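Local coordinates for AclR protein (Streptomyces galilaeus, PDB 2GEY) that is a putative hydroxylase that probably acts in the biosynthesis of aromatic polyketide antibiotics and belongs to the SnoaL-like family, at residues 77-82 and 103-108; 99-104 and 119-124. All blocks are in the same frame, centred on the assembly; numbering follows the deposited sequence. Where two conformers were deposited one is given.

Contact 1 of 2, residues 77-82 and 103-108; sequences LRITVT and LVEELR
The carbonyl O of Leu-103 takes the shortest polar bond of this pairing, 2.8 Å from Ile-79 N and almost straight, with 171° at the hydrogen. Arg-78 CA lends a longer C-H...O contact to the same oxygen. The return bond runs from Leu-103 N to Ile-79 O at 2.9 Å, and two residues along, Leu-77 and Glu-105 exchange a second pair of backbone bonds. Between these two hydrogen-bonded pairs lies the non-hydrogen-bonded pair Arg-78 and Val-104, where Val-104 CA-H points at Leu-77 O over 3.2 Å.

On the face carrying Leu-77, Ile-79, Leu-103 and Glu-105, the Leu-103 and Ile-79 side chains run alongside each other. Leu-103 was modelled in two conformers, which makes its methyl contacts less certain; in the one given, CG stands between the backbone N and carbonyl carbon (chi1 56°), CD1 rests 3.8 Å from Ile-79 CB, and CD2 meets CG2 of Val-81 at 3.8 Å. Glu-105 reaches across to the isoleucine, OE1 lying 3.5 Å from Ile-79 CD1; that oxygen is hydrogen-bonded to a bound glycerol, and OE2 makes a weak hydrogen bond with His-117. A carboxylate held beside an apolar wall is consistent with a pocket on this face, which helix 3-18 flanks by packing Cys-10 and Val-14 on Leu-77.

The other face, with Arg-78 and Val-104, meets the second subunit. Val-104 CG2 touches Arg-78 CB at 4.2 Å, and beyond CG the arginine bends at chi3 and turns away, forming a salt bridge with Glu-106 of the second subunit and a cation-pi contact with Trp-118 of that subunit. The directions of segments 77-82 and 103-108 lie 143° apart, a twisted antiparallel ladder in the curved sheet of an NTF2-like alpha+beta barrel.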
loop_
_atom_site.group_PDB
_atom_site.type_symbol
_atom_site.label_atom_id
_atom_site.label_comp_id
_atom_site.label_asym_id
_atom_site.label_seq_id
_atom_site.Cartn_x
_atom_site.Cartn_y
_atom_site.Cartn_z
ATOM N N LEU A 77 -10.170 0.964 -5.202
ATOM C CA LEU A 77 -10.342 -0.462 -4.966
ATOM C C LEU A 77 -9.086 -0.982 -4.309
ATOM O O LEU A 77 -7.986 -0.752 -4.818
ATOM C CB LEU A 77 -10.545 -1.223 -6.270
ATOM C CG LEU A 77 -11.787 -0.812 -7.068
ATOM C CD1 LEU A 77 -11.446 0.330 -8.006
ATOM C CD2 LEU A 77 -12.310 -1.986 -7.848
ATOM N N ARG A 78 -9.254 -1.676 -3.197
ATOM C CA ARG A 78 -8.165 -2.400 -2.562
ATOM C C ARG A 78 -8.293 -3.850 -3.022
ATOM O O ARG A 78 -9.316 -4.504 -2.787
ATOM C CB ARG A 78 -8.253 -2.291 -1.038
ATOM C CG ARG A 78 -7.117 -3.016 -0.316
ATOM C CD ARG A 78 -6.981 -2.590 1.139
ATOM N NE ARG A 78 -8.251 -2.669 1.861
ATOM C CZ ARG A 78 -8.741 -3.770 2.420
ATOM N NH1 ARG A 78 -8.089 -4.911 2.373
ATOM N NH2 ARG A 78 -9.899 -3.723 3.045
ATOM N N ILE A 79 -7.240 -4.336 -3.669
ATOM C CA ILE A 79 -7.276 -5.589 -4.403
ATOM C C ILE A 79 -6.120 -6.498 -3.992
ATOM O O ILE A 79 -4.992 -6.034 -3.823
ATOM C CB ILE A 79 -7.186 -5.312 -5.917
ATOM C CG1 ILE A 79 -8.438 -4.555 -6.384
ATOM C CG2 ILE A 79 -7.000 -6.611 -6.707
ATOM C CD1 ILE A 79 -8.298 -3.887 -7.722
ATOM N N THR A 80 -6.416 -7.787 -3.847
ATOM C CA THR A 80 -5.399 -8.812 -3.678
ATOM C C THR A 80 -5.350 -9.641 -4.952
ATOM O O THR A 80 -6.384 -10.106 -5.440
ATOM C CB THR A 80 -5.714 -9.704 -2.470
ATOM O OG1 THR A 80 -5.685 -8.900 -1.282
ATOM C CG2 THR A 80 -4.695 -10.857 -2.351
ATOM N N VAL A 81 -4.150 -9.791 -5.499
ATOM C CA VAL A 81 -3.938 -10.595 -6.697
ATOM C C VAL A 81 -3.313 -11.921 -6.300
ATOM O O VAL A 81 -2.388 -11.954 -5.482
ATOM C CB VAL A 81 -3.012 -9.891 -7.708
ATOM C CG1 VAL A 81 -2.863 -10.739 -8.975
ATOM C CG2 VAL A 81 -3.551 -8.506 -8.047
ATOM N N THR A 82 -3.830 -13.008 -6.868
ATOM C CA THR A 82 -3.228 -14.332 -6.709
ATOM C C THR A 82 -3.047 -14.967 -8.075
ATOM O O THR A 82 -3.854 -14.754 -8.974
ATOM C CB THR A 82 -4.063 -15.251 -5.806
ATOM O OG1 THR A 82 -5.390 -15.380 -6.321
ATOM C CG2 THR A 82 -4.129 -14.688 -4.394
ATOM N N LEU A 103 -2.651 -4.311 -3.952
ATOM C CA LEU A 103 -2.594 -2.977 -4.526
ATOM C C LEU A 103 -3.859 -2.196 -4.230
ATOM O O LEU A 103 -4.882 -2.777 -3.887
ATOM C CB LEU A 103 -2.372 -3.076 -6.036
ATOM C CG LEU A 103 -3.404 -3.917 -6.799
ATOM C CD1 LEU A 103 -4.469 -3.041 -7.403
ATOM C CD2 LEU A 103 -2.743 -4.758 -7.876
ATOM N N VAL A 104 -3.760 -0.882 -4.368
ATOM C CA VAL A 104 -4.917 -0.016 -4.382
ATOM C C VAL A 104 -4.880 0.717 -5.715
ATOM O O VAL A 104 -3.849 1.275 -6.108
ATOM C CB VAL A 104 -4.945 0.983 -3.202
ATOM C CG1 VAL A 104 -6.103 1.984 -3.374
ATOM C CG2 VAL A 104 -5.074 0.240 -1.890
ATOM N N GLU A 105 -6.002 0.690 -6.428
ATOM C CA GLU A 105 -6.155 1.458 -7.652
ATOM C C GLU A 105 -7.162 2.558 -7.397
ATOM O O GLU A 105 -8.212 2.302 -6.820
ATOM C CB GLU A 105 -6.661 0.571 -8.786
ATOM C CG GLU A 105 -5.630 -0.457 -9.216
ATOM C CD GLU A 105 -6.009 -1.207 -10.461
ATOM O OE1 GLU A 105 -6.628 -2.292 -10.322
ATOM O OE2 GLU A 105 -5.672 -0.734 -11.578
ATOM N N GLU A 106 -6.844 3.767 -7.843
ATOM C CA GLU A 106 -7.750 4.892 -7.728
ATOM C C GLU A 106 -7.997 5.413 -9.131
ATOM O O GLU A 106 -7.054 5.592 -9.901
ATOM C CB GLU A 106 -7.167 5.969 -6.811
ATOM C CG GLU A 106 -8.094 7.143 -6.541
ATOM C CD GLU A 106 -7.481 8.200 -5.643
ATOM O OE1 GLU A 106 -6.412 7.951 -5.027
ATOM O OE2 GLU A 106 -8.084 9.289 -5.535
ATOM N N LEU A 107 -9.265 5.665 -9.448
ATOM C CA LEU A 107 -9.676 6.081 -10.785
ATOM C C LEU A 107 -10.569 7.309 -10.704
ATOM O O LEU A 107 -11.424 7.394 -9.825
ATOM C CB LEU A 107 -10.446 4.955 -11.483
ATOM C CG LEU A 107 -9.737 3.622 -11.738
ATOM C CD1 LEU A 107 -10.677 2.693 -12.478
ATOM C CD2 LEU A 107 -8.445 3.801 -12.517
ATOM N N ARG A 108 -10.363 8.256 -11.614
ATOM C CA ARG A 108 -11.239 9.419 -11.738
ATOM C C ARG A 108 -11.916 9.362 -13.104
ATOM O O ARG A 108 -11.252 9.122 -14.122
ATOM C CB ARG A 108 -10.468 10.738 -11.574
ATOM C CG ARG A 108 -11.396 11.953 -11.522
ATOM C CD ARG A 108 -10.671 13.216 -11.160
ATOM N NE ARG A 108 -9.912 13.747 -12.281
ATOM C CZ ARG A 108 -10.417 14.505 -13.255
ATOM N NH1 ARG A 108 -11.711 14.810 -13.306
ATOM N NH2 ARG A 108 -9.613 14.951 -14.208
#

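Contact 2 of 2, residues 99-104 and 119-124; sequences VSWHLV and DVINMR
One face of the Trp-101 indole has the methyl of Met-123 over it in the conformer given, a second being deposited: CE stands 3.4 Å from the centroid of the five-membered ring and 8° off its normal, a CH-pi contact. In that same conformer the sulfur SD lies farther out above the face, 5.0 Å from the same centroid, as a Met-aromatic contact. Bends at chi2 and chi3 bring the thioether back over the indole. Val-99 CG2 sits at the ring's edge, in plane, and Ile-121 CG2 approaches CD1 of Trp-101 obliquely at 4.0 Å.

On the face turned to the second subunit, the His-102 imidazole and the Asn-122 amide run side by side, their planes 28° apart, with CD2 of His-102 4.2 Å from ND2 of Asn-122. Each has its polar partner outside the pair: His-102 ND1 bonds Thr-80, and Asn-122 ND2 bonds Glu-38 of the second subunit. The amide's OD1 accepts from Arg-124 N at 3.0 Å, closing an Asx turn where the strand gives way to a helix.

Two bonded pairs fix the backbone, His-102 with Asn-122 and Val-104 with Val-120; Asn-122 N to His-102 O, at 2.8 Å, is shorter than its return bond.

These are the two arms of the hairpin 98-110 and 113-122. Strand 74-84 lies beyond the first arm and strand 33-37 beyond the second, while helix 124-129 follows directly and packs Leu-126 on Trp-101.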
loop_
_atom_site.group_PDB
_atom_site.type_symbol
_atom_site.label_atom_id
_atom_site.label_comp_id
_atom_site.label_asym_id
_atom_site.label_seq_id
_atom_site.Cartn_x
_atom_site.Cartn_y
_atom_site.Cartn_z
ATOM N N VAL A 99 1.677 -17.283 -6.136
ATOM C CA VAL A 99 2.165 -15.994 -5.689
ATOM C C VAL A 99 0.981 -15.092 -5.391
ATOM O O VAL A 99 -0.149 -15.387 -5.797
ATOM C CB VAL A 99 3.080 -15.320 -6.740
ATOM C CG1 VAL A 99 4.289 -16.210 -7.059
ATOM C CG2 VAL A 99 2.307 -14.969 -8.020
ATOM N N SER A 100 1.260 -14.002 -4.688
ATOM C CA SER A 100 0.263 -12.988 -4.372
ATOM C C SER A 100 0.897 -11.606 -4.254
ATOM O O SER A 100 2.102 -11.463 -3.978
ATOM C CB SER A 100 -0.471 -13.337 -3.072
ATOM O OG SER A 100 0.420 -13.284 -1.962
ATOM N N TRP A 101 0.078 -10.585 -4.468
ATOM C CA TRP A 101 0.454 -9.232 -4.127
ATOM C C TRP A 101 -0.799 -8.401 -3.879
ATOM O O TRP A 101 -1.919 -8.909 -3.980
ATOM C CB TRP A 101 1.401 -8.616 -5.177
ATOM C CG TRP A 101 0.851 -8.395 -6.538
ATOM C CD1 TRP A 101 0.309 -7.246 -7.022
ATOM C CD2 TRP A 101 0.841 -9.331 -7.621
ATOM N NE1 TRP A 101 -0.059 -7.408 -8.330
ATOM C CE2 TRP A 101 0.263 -8.678 -8.728
ATOM C CE3 TRP A 101 1.269 -10.656 -7.763
ATOM C CZ2 TRP A 101 0.096 -9.308 -9.964
ATOM C CZ3 TRP A 101 1.097 -11.282 -8.979
ATOM C CH2 TRP A 101 0.513 -10.605 -10.068
ATOM N N HIS A 102 -0.599 -7.151 -3.494
ATOM C CA HIS A 102 -1.693 -6.311 -3.019
ATOM C C HIS A 102 -1.537 -4.949 -3.628
ATOM O O HIS A 102 -0.420 -4.474 -3.823
ATOM C CB HIS A 102 -1.660 -6.220 -1.493
ATOM C CG HIS A 102 -1.580 -7.555 -0.823
ATOM N ND1 HIS A 102 -2.695 -8.307 -0.528
ATOM C CD2 HIS A 102 -0.512 -8.297 -0.444
ATOM C CE1 HIS A 102 -2.319 -9.447 0.022
ATOM N NE2 HIS A 102 -0.999 -9.464 0.091
ATOM N N LEU A 103 -2.651 -4.311 -3.952
ATOM C CA LEU A 103 -2.594 -2.977 -4.526
ATOM C C LEU A 103 -3.859 -2.196 -4.230
ATOM O O LEU A 103 -4.882 -2.777 -3.887
ATOM C CB LEU A 103 -2.372 -3.076 -6.036
ATOM C CG LEU A 103 -3.404 -3.917 -6.799
ATOM C CD1 LEU A 103 -4.469 -3.041 -7.403
ATOM C CD2 LEU A 103 -2.743 -4.758 -7.876
ATOM N N VAL A 104 -3.760 -0.882 -4.368
ATOM C CA VAL A 104 -4.917 -0.016 -4.382
ATOM C C VAL A 104 -4.880 0.717 -5.715
ATOM O O VAL A 104 -3.849 1.275 -6.108
ATOM C CB VAL A 104 -4.945 0.983 -3.202
ATOM C CG1 VAL A 104 -6.103 1.984 -3.374
ATOM C CG2 VAL A 104 -5.074 0.240 -1.890
ATOM N N ASP A 119 -1.978 4.192 -8.891
ATOM C CA ASP A 119 -1.826 2.905 -8.201
ATOM C C ASP A 119 -0.811 2.989 -7.074
ATOM O O ASP A 119 0.131 3.780 -7.132
ATOM C CB ASP A 119 -1.462 1.771 -9.177
ATOM C CG ASP A 119 -0.099 1.956 -9.837
ATOM O OD1 ASP A 119 0.916 2.153 -9.129
ATOM O OD2 ASP A 119 -0.028 1.874 -11.089
ATOM N N VAL A 120 -1.038 2.185 -6.046
ATOM C CA VAL A 120 -0.047 1.926 -5.016
ATOM C C VAL A 120 0.034 0.416 -4.930
ATOM O O VAL A 120 -0.932 -0.248 -4.527
ATOM C CB VAL A 120 -0.444 2.538 -3.658
ATOM C CG1 VAL A 120 0.538 2.121 -2.576
ATOM C CG2 VAL A 120 -0.536 4.055 -3.756
ATOM N N ILE A 121 1.175 -0.134 -5.332
ATOM C CA ILE A 121 1.325 -1.565 -5.453
ATOM C C ILE A 121 2.373 -2.081 -4.476
ATOM O O ILE A 121 3.521 -1.634 -4.494
ATOM C CB ILE A 121 1.714 -1.974 -6.882
ATOM C CG1 ILE A 121 0.710 -1.406 -7.892
ATOM C CG2 ILE A 121 1.798 -3.504 -6.987
ATOM C CD1 ILE A 121 1.118 -1.569 -9.316
ATOM N N ASN A 122 1.946 -3.006 -3.619
ATOM C CA ASN A 122 2.826 -3.716 -2.715
ATOM C C ASN A 122 3.172 -5.074 -3.296
ATOM O O ASN A 122 2.389 -6.027 -3.166
ATOM C CB ASN A 122 2.172 -3.912 -1.345
ATOM C CG ASN A 122 3.002 -4.789 -0.433
ATOM O OD1 ASN A 122 4.212 -4.877 -0.600
ATOM N ND2 ASN A 122 2.358 -5.457 0.520
ATOM N N MET A 123 4.360 -5.151 -3.897
ATOM C CA MET A 123 4.853 -6.396 -4.480
ATOM C C MET A 123 5.736 -7.181 -3.508
ATOM O O MET A 123 6.300 -8.217 -3.860
ATOM C CB MET A 123 5.644 -6.104 -5.750
ATOM C CG MET A 123 4.845 -5.416 -6.840
ATOM S SD MET A 123 5.030 -6.247 -8.415
ATOM C CE MET A 123 3.673 -7.394 -8.254
ATOM N N ARG A 124 5.844 -6.715 -2.266
ATOM C CA ARG A 124 6.721 -7.392 -1.306
ATOM C C ARG A 124 6.582 -8.932 -1.302
ATOM O O ARG A 124 7.585 -9.629 -1.451
ATOM C CB ARG A 124 6.539 -6.808 0.102
ATOM C CG ARG A 124 7.619 -7.231 1.097
ATOM C CD ARG A 124 7.099 -7.196 2.531
ATOM N NE ARG A 124 6.096 -8.237 2.752
ATOM C CZ ARG A 124 6.372 -9.519 2.967
ATOM N NH1 ARG A 124 5.383 -10.388 3.124
ATOM N NH2 ARG A 124 7.628 -9.947 3.053
#

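Contacts 1 and 2 lie on the two edges of one strand, 98-110, and share Leu-103 and Val-104; their centres are 8 Å apart. Along the chain come 77-82, then 99-104 running on into 103-108, and finally 119-124. In the antiparallel part of the sheet, strand 98-110 sits between strands 74-84 and 113-122. A probable backbone hydrogen bond from Val-81 N to Trp-101 O joins the two contacts directly. Both also touch the second subunit: Val-104 packs on Val-120 of the partner chain, Val-120 on Val-104 of that chain, and Arg-78 of strand 74-84 meets the partner as well. Three neighbouring strands thus help build the dimer interface.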